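Local coordinates for putative oxidoreductase (Salmonella enterica subsp. enterica serovar Typhimurium, PDB 3NX4), which probably acts as an NADPH-dependent reductase of the medium-chain dehydrogenase/reductase superfamily, with acryloyl-CoA reductase activity, and binds NADP in a nucleotide-binding domain, at residues Gly28-Asp33 and Asp107-Leu112; Gly160-Ala165 and Lys284-Ser289; Ala229-Asn232 and Cys236-Ala239; Ala294-Thr299 and Pro304-Ala309. One frame throughout, in Å; residues are numbered along the deposited sequence.

Contact 1: Gly28-Asp33 and Asp107-Leu112; sequences GDVTVD and DWLVAL
Val30 and Leu109 meet end to end from facing sides of this contact. The methyl CD1 of Leu109 is set against the fork of the valine rather than against one prong of it: it lies 3.6 Å from Val30 CG1, and the branch carbon itself, Val30 CB, is only 3.7 Å from Leu109 CD1. The other prong follows at 3.9 Å between Val30 CG2 and Leu109 CD1. CB of Leu109 already points at strand 30-39, and with CG anti to the carbonyl carbon (chi1 -73°) both methyls face that strand. The second methyl is directed to the next inward-facing residue there, but more loosely, with Leu109 CD2 4.4 Å from Val32 CG2. One leucine thus spans two valines. No hydrogen bond joins the two segments; the touching residues are all buried, and methyl packing alone connects them here. The contact belongs to the GroES-like domain. Strand 30-39 enters its sheet through a classic beta bulge, in which Asp29 and Val30 both face Val104 of strand 101-104. Around the contact, Leu109 also rests on Val104 and on Val83 of strand 82-86, while Val30 leans on Val69 and Val32 on Phe65, both of strand 64-72.

Contact 2: Gly160-Ala165 and Lys284-Ser289; sequences GSTAVA and KDLPES
Leu286 meets Thr162 and Ala165 through methyl groups, and neither an aromatic ring nor an amide takes part in their meeting; within the two segments, the flat side-chain group nearest the contact is the carboxylate of Asp285, which is directed away from residues 160-165, to Lys169 further along the same helix. Its OD1 receives Lys284 NZ at 2.6 Å from the syn side, the ammonium standing 17° out of the carboxylate plane, so this salt bridge approaches close to that plane rather than over a face. Lys169 NZ is a second partner of the same oxygen, and Arg281 pairs with OD2. In the apolar part, a single methyl does most of the touching. Leu286 CD2 lies 4.0 Å from Thr162 CG2 and equally 4.0 Å from Ala165 CB, bridging residues one turn apart on the helix, and the leucine side chain crosses that of Thr162 at about a right angle. In Thr162, chi1 of -45° sets OG1 beside the backbone N, where it is hydrogen-bonded to Gly158 O, and leaves CG2 anti to that N, facing Leu286. Pro287 adds a looser touch at the margin, its CD 4.5 Å from Ala165 O. The ring of Phe290, from helix 288-294, packs on Thr162 and Ala165 as well. The chemistry is divided: between segments 160-165 and 284-289 no hydrogen bond or salt bridge forms, and the ionic tie, Asp285 to Lys169, lies one turn further along the helix. Three cations around the carboxylate would probably keep Asp285 ionised despite its burial.

Contact 3: Ala229-Asn232 and Cys236-Ala239; sequences AQMN and CVAA
Apolar packing joins Met231, modelled as selenomethionine, to Val237. The selenium lies 3.6 Å from the valine, SE against CG2, and Met231 CG comes alongside at 3.8 Å from the same Val237 CG2. One methyl of the valine therefore touches the middle of the methionine chain and not its tip. Bends at both later torsions (chi2 -55°, chi3 -55°) fold the chain over, and the terminal methyl is brought round to the residue before Val237, Cys236. A second kind of contact results, that of a methyl with polar backbone: Met231 CE is 3.7 Å from Cys236 O and 3.8 Å from Cys236 N, so it lies against the main chain of that residue, whose CB is directed away from Met231 and whose side chain touches Leu138 of helix 118-140. This arrangement sits in the Rossmann-like nucleotide-binding domain, at the return of a beta-alpha-beta crossover: strand 212-217 leads to helix 221-229, and the chain then turns through Met231 into strand 235-239, parallel to the first. Hydrogen bonding forms the third kind, and none of it runs between the two segments. Both are tied instead to strand 212-217, Gln230 and Asn232 through backbone bonds to Trp212 and Cys236 through one to Ala213. Ala215 of that strand touches both Met231 and Val237, and Leu262 packs on Val237 from strand 261-264, the next strand of the parallel sheet and the outermost within this chain.

Contact 4: Ala294-Thr299 and Pro304-Ala309; sequences AATEIT and PKFADA
With chi1 at 68°, Ile298 holds CG1 between its backbone N and carbonyl carbon and leaves CG2 beside the N, where that methyl projects over the ring of Phe306. Phe306 directs its CB toward the strand, and with chi1 -87° one ring face lies under CG2. The methyl is centred on that face: it stands 3.6 Å from the centroid of the Phe306 ring, 14° off the ring normal, which makes a well-aligned CH-pi contact. The closest ring atom is CZ, 3.5 Å from Ile298 CG2. The longer branch reaches the root of the ring, Ile298 CD1 lying 4.0 Å from Phe306 CG; the two side chains run antiparallel and overlap along their length. More obliquely, Thr296 CG2 approaches Phe306 CE1 at 4.3 Å. The contact pins helix 303-311 to strand 295-299 within a beta-alpha-beta unit completed by strand 318-322, and Leu39 of strand 30-39 touches both Ile298 and Phe306. Since no hydrogen bond crosses between the segments, the attraction here is dispersion together with the weak electrostatics of a methyl C-H above a pi cloud.

How the contacts relate
The four contacts are separate, none touching another, and they fall in different parts of the enoyl reductase fold. Contacts 1 and 4 reach the same mixed sheet, with centres about 25 Å apart, whereas contact 3 belongs to the parallel nucleotide-binding sheet, its centre about 37 Å from that of contact 1 on the opposite side of the chain's centre. Contact 2 comes nearest to contact 4, about 5 Å between nearest atoms, because helix 288-294 runs directly into strand 295-299. It is also near the cofactor: the side chain of Thr162 is about 7 Å from bound NADP, compared with about 11 Å for Phe306 in contact 4 and about 12 Å for Val237 in contact 3.

Contact 1: Gly28-Asp33 and Asp107-Leu112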
loop_
_atom_site.group_PDB
_atom_site.type_symbol
_atom_site.label_atom_id
_atom_site.label_comp_id
_atom_site.label_asym_id
_atom_site.label_seq_id
_atom_site.Cartn_x
_atom_site.Cartn_y
_atom_site.Cartn_z
ATOM N N GLY A 28 -16.470 26.788 21.097
ATOM C CA GLY A 28 -16.227 25.391 21.403
ATOM C C GLY A 28 -16.581 25.054 22.838
ATOM O O GLY A 28 -16.623 25.927 23.702
ATOM N N ASP A 29 -16.819 23.774 23.094
ATOM C CA ASP A 29 -17.276 23.335 24.407
ATOM C C ASP A 29 -16.208 23.336 25.488
ATOM O O ASP A 29 -16.526 23.451 26.667
ATOM C CB ASP A 29 -17.891 21.943 24.312
ATOM C CG ASP A 29 -19.177 21.936 23.527
ATOM O OD1 ASP A 29 -19.863 22.986 23.495
ATOM O OD2 ASP A 29 -19.504 20.882 22.944
ATOM N N VAL A 30 -14.943 23.189 25.100
ATOM C CA VAL A 30 -13.893 23.042 26.096
ATOM C C VAL A 30 -12.830 24.117 25.955
ATOM O O VAL A 30 -12.239 24.272 24.886
ATOM C CB VAL A 30 -13.232 21.650 26.024
ATOM C CG1 VAL A 30 -12.383 21.426 27.249
ATOM C CG2 VAL A 30 -14.307 20.568 25.905
ATOM N N THR A 31 -12.609 24.857 27.042
ATOM C CA THR A 31 -11.564 25.871 27.099
ATOM C C THR A 31 -10.349 25.349 27.844
ATOM O O THR A 31 -10.449 24.896 28.986
ATOM C CB THR A 31 -12.055 27.152 27.790
ATOM O OG1 THR A 31 -13.075 27.752 26.989
ATOM C CG2 THR A 31 -10.902 28.132 27.964
ATOM N N VAL A 32 -9.198 25.420 27.188
ATOM C CA VAL A 32 -7.975 24.858 27.734
ATOM C C VAL A 32 -6.928 25.934 27.952
ATOM O O VAL A 32 -6.675 26.754 27.069
ATOM C CB VAL A 32 -7.402 23.788 26.782
ATOM C CG1 VAL A 32 -6.144 23.179 27.357
ATOM C CG2 VAL A 32 -8.461 22.709 26.501
ATOM N N ASP A 33 -6.336 25.940 29.141
ATOM C CA ASP A 33 -5.177 26.774 29.408
ATOM C C ASP A 33 -3.955 25.978 28.977
ATOM O O ASP A 33 -3.618 24.969 29.595
ATOM C CB ASP A 33 -5.100 27.127 30.892
ATOM C CG ASP A 33 -6.290 27.951 31.356
ATOM O OD1 ASP A 33 -6.948 28.592 30.506
ATOM O OD2 ASP A 33 -6.561 27.961 32.574
ATOM N N ASP A 107 -14.644 16.311 21.255
ATOM C CA ASP A 107 -14.270 15.185 20.397
ATOM C C ASP A 107 -12.785 15.188 19.981
ATOM O O ASP A 107 -12.238 14.145 19.632
ATOM C CB ASP A 107 -15.103 15.175 19.121
ATOM C CG ASP A 107 -16.497 14.611 19.317
ATOM O OD1 ASP A 107 -16.787 14.013 20.381
ATOM O OD2 ASP A 107 -17.292 14.759 18.369
ATOM N N TRP A 108 -12.150 16.355 19.990
ATOM C CA TRP A 108 -10.781 16.478 19.482
ATOM C C TRP A 108 -9.725 16.290 20.567
ATOM O O TRP A 108 -8.530 16.237 20.284
ATOM C CB TRP A 108 -10.579 17.851 18.850
ATOM C CG TRP A 108 -11.491 18.140 17.709
ATOM C CD1 TRP A 108 -12.244 17.241 16.998
ATOM C CD2 TRP A 108 -11.769 19.427 17.153
ATOM N NE1 TRP A 108 -12.963 17.896 16.024
ATOM C CE2 TRP A 108 -12.688 19.237 16.099
ATOM C CE3 TRP A 108 -11.330 20.726 17.446
ATOM C CZ2 TRP A 108 -13.172 20.295 15.336
ATOM C CZ3 TRP A 108 -11.809 21.774 16.687
ATOM C CH2 TRP A 108 -12.726 21.552 15.646
ATOM N N LEU A 109 -10.174 16.199 21.810
ATOM C CA LEU A 109 -9.266 16.133 22.942
ATOM C C LEU A 109 -8.962 14.695 23.312
ATOM O O LEU A 109 -9.740 13.787 23.020
ATOM C CB LEU A 109 -9.884 16.854 24.143
ATOM C CG LEU A 109 -9.922 18.384 24.065
ATOM C CD1 LEU A 109 -10.800 18.965 25.160
ATOM C CD2 LEU A 109 -8.502 18.962 24.159
ATOM N N VAL A 110 -7.815 14.501 23.947
ATOM C CA VAL A 110 -7.456 13.224 24.528
ATOM C C VAL A 110 -7.101 13.461 25.992
ATOM O O VAL A 110 -6.279 14.328 26.291
ATOM C CB VAL A 110 -6.236 12.633 23.800
ATOM C CG1 VAL A 110 -5.767 11.366 24.476
ATOM C CG2 VAL A 110 -6.574 12.380 22.340
ATOM N N ALA A 111 -7.716 12.719 26.909
ATOM C CA ALA A 111 -7.326 12.832 28.320
ATOM C C ALA A 111 -5.841 12.484 28.445
ATOM O O ALA A 111 -5.375 11.517 27.843
ATOM C CB ALA A 111 -8.168 11.916 29.189
ATOM N N LEU A 112 -5.086 13.279 29.197
ATOM C CA LEU A 112 -3.641 13.053 29.294
ATOM C C LEU A 112 -3.370 11.648 29.823
ATOM O O LEU A 112 -3.772 11.320 30.944
ATOM C CB LEU A 112 -2.992 14.090 30.214
ATOM C CG LEU A 112 -1.468 13.954 30.316
ATOM C CD1 LEU A 112 -0.818 14.293 28.988
ATOM C CD2 LEU A 112 -0.916 14.852 31.426
#

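Contact 2: Gly160-Ala165 and Lys284-Ser289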
loop_
_atom_site.group_PDB
_atom_site.type_symbol
_atom_site.label_atom_id
_atom_site.label_comp_id
_atom_site.label_asym_id
_atom_site.label_seq_id
_atom_site.Cartn_x
_atom_site.Cartn_y
_atom_site.Cartn_z
ATOM N N GLY A 160 10.909 10.887 12.214
ATOM C CA GLY A 160 12.023 9.960 12.069
ATOM C C GLY A 160 12.724 9.629 13.374
ATOM O O GLY A 160 13.031 8.474 13.644
ATOM N N SER A 161 12.975 10.636 14.206
ATOM C CA SER A 161 13.643 10.391 15.479
ATOM C C SER A 161 12.803 9.464 16.349
ATOM O O SER A 161 13.321 8.518 16.952
ATOM C CB SER A 161 13.893 11.711 16.235
ATOM O OG SER A 161 14.847 12.509 15.556
ATOM N N THR A 162 11.506 9.748 16.419
ATOM C CA THR A 162 10.609 8.950 17.252
ATOM C C THR A 162 10.560 7.520 16.714
ATOM O O THR A 162 10.616 6.549 17.472
ATOM C CB THR A 162 9.181 9.541 17.301
ATOM O OG1 THR A 162 9.244 10.960 17.494
ATOM C CG2 THR A 162 8.382 8.915 18.452
ATOM N N ALA A 163 10.470 7.404 15.395
ATOM C CA ALA A 163 10.401 6.092 14.739
ATOM C C ALA A 163 11.627 5.234 15.062
ATOM O O ALA A 163 11.516 4.040 15.358
ATOM C CB ALA A 163 10.272 6.271 13.230
ATOM N N VAL A 164 12.803 5.849 14.988
ATOM C CA VAL A 164 14.055 5.127 15.245
ATOM C C VAL A 164 14.037 4.626 16.695
ATOM O O VAL A 164 14.328 3.458 16.967
ATOM C CB VAL A 164 15.279 6.039 14.987
ATOM C CG1 VAL A 164 16.584 5.424 15.566
ATOM C CG2 VAL A 164 15.420 6.355 13.477
ATOM N N ALA A 165 13.646 5.509 17.612
ATOM C CA ALA A 165 13.623 5.192 19.041
ATOM C C ALA A 165 12.627 4.082 19.366
ATOM O O ALA A 165 12.923 3.189 20.157
ATOM C CB ALA A 165 13.303 6.440 19.864
ATOM N N LYS A 284 4.212 3.408 26.696
ATOM C CA LYS A 284 4.888 2.147 26.963
ATOM C C LYS A 284 6.224 2.012 26.231
ATOM O O LYS A 284 7.191 1.498 26.793
ATOM C CB LYS A 284 3.967 0.973 26.606
ATOM C CG LYS A 284 4.588 -0.398 26.808
ATOM C CD LYS A 284 3.608 -1.513 26.453
ATOM C CE LYS A 284 3.272 -1.534 24.957
ATOM N NZ LYS A 284 4.356 -2.113 24.099
ATOM N N ASP A 285 6.281 2.479 24.987
ATOM C CA ASP A 285 7.378 2.111 24.094
ATOM C C ASP A 285 8.511 3.133 23.916
ATOM O O ASP A 285 9.588 2.775 23.432
ATOM C CB ASP A 285 6.827 1.663 22.734
ATOM C CG ASP A 285 6.061 0.360 22.830
ATOM O OD1 ASP A 285 6.280 -0.381 23.807
ATOM O OD2 ASP A 285 5.248 0.068 21.934
ATOM N N LEU A 286 8.285 4.389 24.290
ATOM C CA LEU A 286 9.376 5.374 24.260
ATOM C C LEU A 286 10.170 5.361 25.558
ATOM O O LEU A 286 9.611 5.552 26.633
ATOM C CB LEU A 286 8.858 6.789 24.014
ATOM C CG LEU A 286 8.584 7.280 22.599
ATOM C CD1 LEU A 286 8.201 8.750 22.653
ATOM C CD2 LEU A 286 9.805 7.086 21.706
ATOM N N PRO A 287 11.492 5.150 25.462
ATOM C CA PRO A 287 12.346 5.216 26.654
ATOM C C PRO A 287 12.439 6.637 27.197
ATOM O O PRO A 287 12.342 7.589 26.421
ATOM C CB PRO A 287 13.716 4.766 26.132
ATOM C CG PRO A 287 13.691 5.079 24.673
ATOM C CD PRO A 287 12.259 4.877 24.233
ATOM N N GLU A 288 12.629 6.772 28.510
ATOM C CA GLU A 288 12.792 8.074 29.146
ATOM C C GLU A 288 13.897 8.884 28.473
ATOM O O GLU A 288 13.794 10.104 28.324
ATOM C CB GLU A 288 13.123 7.897 30.632
ATOM C CG GLU A 288 13.820 9.093 31.264
ATOM C CD GLU A 288 12.996 10.367 31.185
ATOM O OE1 GLU A 288 11.805 10.331 31.572
ATOM O OE2 GLU A 288 13.538 11.401 30.731
ATOM N N SER A 289 14.954 8.194 28.061
ATOM C CA SER A 289 16.088 8.851 27.439
ATOM C C SER A 289 15.694 9.617 26.175
ATOM O O SER A 289 16.362 10.579 25.801
ATOM C CB SER A 289 17.180 7.828 27.116
ATOM O OG SER A 289 16.751 6.933 26.110
#

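Contact 3: Ala229-Asn232 and Cys236-Ala239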
loop_
_atom_site.group_PDB
_atom_site.type_symbol
_atom_site.label_atom_id
_atom_site.label_comp_id
_atom_site.label_asym_id
_atom_site.label_seq_id
_atom_site.Cartn_x
_atom_site.Cartn_y
_atom_site.Cartn_z
ATOM N N ALA A 229 11.491 0.163 -4.373
ATOM C CA ALA A 229 12.226 -0.751 -5.258
ATOM C C ALA A 229 13.149 -1.717 -4.500
ATOM O O ALA A 229 13.590 -2.737 -5.052
ATOM C CB ALA A 229 13.030 0.045 -6.319
ATOM N N GLN A 230 13.419 -1.390 -3.237
ATOM C CA GLN A 230 14.325 -2.149 -2.376
ATOM C C GLN A 230 13.621 -3.022 -1.332
ATOM O O GLN A 230 14.279 -3.610 -0.467
ATOM C CB GLN A 230 15.235 -1.173 -1.610
ATOM C CG GLN A 230 16.272 -0.450 -2.487
ATOM C CD GLN A 230 17.038 0.625 -1.723
ATOM O OE1 GLN A 230 16.568 1.140 -0.713
ATOM N NE2 GLN A 230 18.227 0.972 -2.220
HETATM N N MSE A 231 12.294 -3.071 -1.364
HETATM C CA MSE A 231 11.555 -3.841 -0.354
HETATM C C MSE A 231 11.689 -5.352 -0.557
HETATM O O MSE A 231 11.641 -5.852 -1.694
HETATM C CB MSE A 231 10.065 -3.465 -0.349
HETATM C CG MSE A 231 9.794 -1.993 -0.062
HETATM SE SE MSE A 231 10.607 -1.351 1.614
HETATM C CE MSE A 231 9.849 -2.633 2.871
ATOM N N ASN A 232 11.837 -6.077 0.547
ATOM C CA ASN A 232 11.750 -7.528 0.499
ATOM C C ASN A 232 10.378 -7.941 -0.041
ATOM O O ASN A 232 9.397 -7.217 0.102
ATOM C CB ASN A 232 11.885 -8.129 1.900
ATOM C CG ASN A 232 13.284 -8.010 2.478
ATOM O OD1 ASN A 232 14.248 -7.682 1.783
ATOM N ND2 ASN A 232 13.402 -8.314 3.761
ATOM N N CYS A 236 6.487 -4.082 3.863
ATOM C CA CYS A 236 5.522 -2.992 4.018
ATOM C C CYS A 236 6.203 -1.640 4.223
ATOM O O CYS A 236 7.096 -1.498 5.057
ATOM C CB CYS A 236 4.598 -3.266 5.212
ATOM S SG CYS A 236 3.375 -1.916 5.547
ATOM N N VAL A 237 5.763 -0.643 3.470
ATOM C CA VAL A 237 6.199 0.719 3.705
ATOM C C VAL A 237 5.059 1.524 4.317
ATOM O O VAL A 237 3.979 1.607 3.735
ATOM C CB VAL A 237 6.585 1.425 2.393
ATOM C CG1 VAL A 237 7.046 2.866 2.704
ATOM C CG2 VAL A 237 7.667 0.652 1.663
ATOM N N ALA A 238 5.297 2.116 5.489
ATOM C CA ALA A 238 4.367 3.081 6.065
ATOM C C ALA A 238 4.821 4.481 5.639
ATOM O O ALA A 238 5.912 4.917 5.976
ATOM C CB ALA A 238 4.325 2.953 7.606
ATOM N N ALA A 239 3.991 5.169 4.866
ATOM C CA ALA A 239 4.361 6.464 4.313
ATOM C C ALA A 239 3.528 7.562 4.954
ATOM O O ALA A 239 2.292 7.475 4.979
ATOM C CB ALA A 239 4.150 6.463 2.796
#

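Contact 4: Ala294-Thr299 and Pro304-Ala309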
loop_
_atom_site.group_PDB
_atom_site.type_symbol
_atom_site.label_atom_id
_atom_site.label_comp_id
_atom_site.label_asym_id
_atom_site.label_seq_id
_atom_site.Cartn_x
_atom_site.Cartn_y
_atom_site.Cartn_z
ATOM N N ALA A 294 15.833 14.137 22.212
ATOM C CA ALA A 294 15.174 14.632 21.006
ATOM C C ALA A 294 14.685 16.072 21.108
ATOM O O ALA A 294 14.536 16.763 20.103
ATOM C CB ALA A 294 14.006 13.727 20.652
ATOM N N ALA A 295 14.408 16.521 22.322
ATOM C CA ALA A 295 13.715 17.786 22.494
ATOM C C ALA A 295 14.629 19.013 22.521
ATOM O O ALA A 295 15.695 19.001 23.131
ATOM C CB ALA A 295 12.864 17.746 23.750
ATOM N N THR A 296 14.189 20.072 21.855
ATOM C CA THR A 296 14.734 21.399 22.081
ATOM C C THR A 296 13.590 22.302 22.514
ATOM O O THR A 296 12.609 22.464 21.781
ATOM C CB THR A 296 15.390 21.972 20.821
ATOM O OG1 THR A 296 16.444 21.104 20.409
ATOM C CG2 THR A 296 15.965 23.351 21.100
ATOM N N GLU A 297 13.704 22.875 23.712
ATOM C CA GLU A 297 12.632 23.705 24.259
ATOM C C GLU A 297 12.822 25.172 23.906
ATOM O O GLU A 297 13.877 25.738 24.151
ATOM C CB GLU A 297 12.549 23.555 25.781
ATOM C CG GLU A 297 11.448 24.399 26.416
ATOM C CD GLU A 297 11.409 24.260 27.922
ATOM O OE1 GLU A 297 11.465 23.112 28.420
ATOM O OE2 GLU A 297 11.326 25.297 28.608
ATOM N N ILE A 298 11.800 25.788 23.326
ATOM C CA ILE A 298 11.871 27.197 22.962
ATOM C C ILE A 298 10.665 27.911 23.540
ATOM O O ILE A 298 9.760 27.276 24.082
ATOM C CB ILE A 298 11.861 27.385 21.438
ATOM C CG1 ILE A 298 10.496 26.984 20.858
ATOM C CG2 ILE A 298 12.970 26.555 20.801
ATOM C CD1 ILE A 298 10.357 27.291 19.381
ATOM N N THR A 299 10.651 29.233 23.430
ATOM C CA THR A 299 9.492 30.001 23.855
ATOM C C THR A 299 8.651 30.354 22.641
ATOM O O THR A 299 9.077 30.165 21.505
ATOM C CB THR A 299 9.898 31.296 24.556
ATOM O OG1 THR A 299 10.542 32.151 23.607
ATOM C CG2 THR A 299 10.857 30.992 25.699
ATOM N N PRO A 304 8.699 31.628 15.134
ATOM C CA PRO A 304 8.945 31.977 13.731
ATOM C C PRO A 304 10.367 31.650 13.275
ATOM O O PRO A 304 10.551 31.152 12.163
ATOM C CB PRO A 304 8.698 33.486 13.707
ATOM C CG PRO A 304 7.712 33.701 14.815
ATOM C CD PRO A 304 8.174 32.774 15.897
ATOM N N LYS A 305 11.350 31.920 14.129
ATOM C CA LYS A 305 12.744 31.612 13.821
ATOM C C LYS A 305 12.933 30.114 13.656
ATOM O O LYS A 305 13.636 29.660 12.750
ATOM C CB LYS A 305 13.666 32.133 14.926
ATOM C CG LYS A 305 15.113 31.694 14.783
ATOM C CD LYS A 305 16.011 32.377 15.808
ATOM C CE LYS A 305 15.569 32.069 17.231
ATOM N NZ LYS A 305 16.468 32.694 18.243
ATOM N N PHE A 306 12.298 29.337 14.528
ATOM C CA PHE A 306 12.453 27.891 14.455
ATOM C C PHE A 306 11.707 27.279 13.274
ATOM O O PHE A 306 12.161 26.287 12.703
ATOM C CB PHE A 306 12.113 27.220 15.792
ATOM C CG PHE A 306 13.282 27.153 16.729
ATOM C CD1 PHE A 306 13.964 25.958 16.929
ATOM C CD2 PHE A 306 13.736 28.298 17.371
ATOM C CE1 PHE A 306 15.077 25.907 17.778
ATOM C CE2 PHE A 306 14.848 28.259 18.220
ATOM C CZ PHE A 306 15.519 27.063 18.424
ATOM N N ALA A 307 10.582 27.880 12.892
ATOM C CA ALA A 307 9.863 27.438 11.696
ATOM C C ALA A 307 10.754 27.576 10.459
ATOM O O ALA A 307 10.758 26.705 9.588
ATOM C CB ALA A 307 8.571 28.218 11.518
ATOM N N ASP A 308 11.517 28.665 10.391
ATOM C CA ASP A 308 12.460 28.848 9.291
ATOM C C ASP A 308 13.506 27.747 9.291
ATOM O O ASP A 308 13.768 27.129 8.260
ATOM C CB ASP A 308 13.134 30.213 9.368
ATOM C CG ASP A 308 12.239 31.326 8.876
ATOM O OD1 ASP A 308 11.319 31.036 8.083
ATOM O OD2 ASP A 308 12.459 32.491 9.275
ATOM N N ALA A 309 14.105 27.502 10.450
ATOM C CA ALA A 309 15.113 26.454 10.570
ATOM C C ALA A 309 14.560 25.099 10.119
ATOM O O ALA A 309 15.217 24.356 9.395
ATOM C CB ALA A 309 15.630 26.382 11.995
#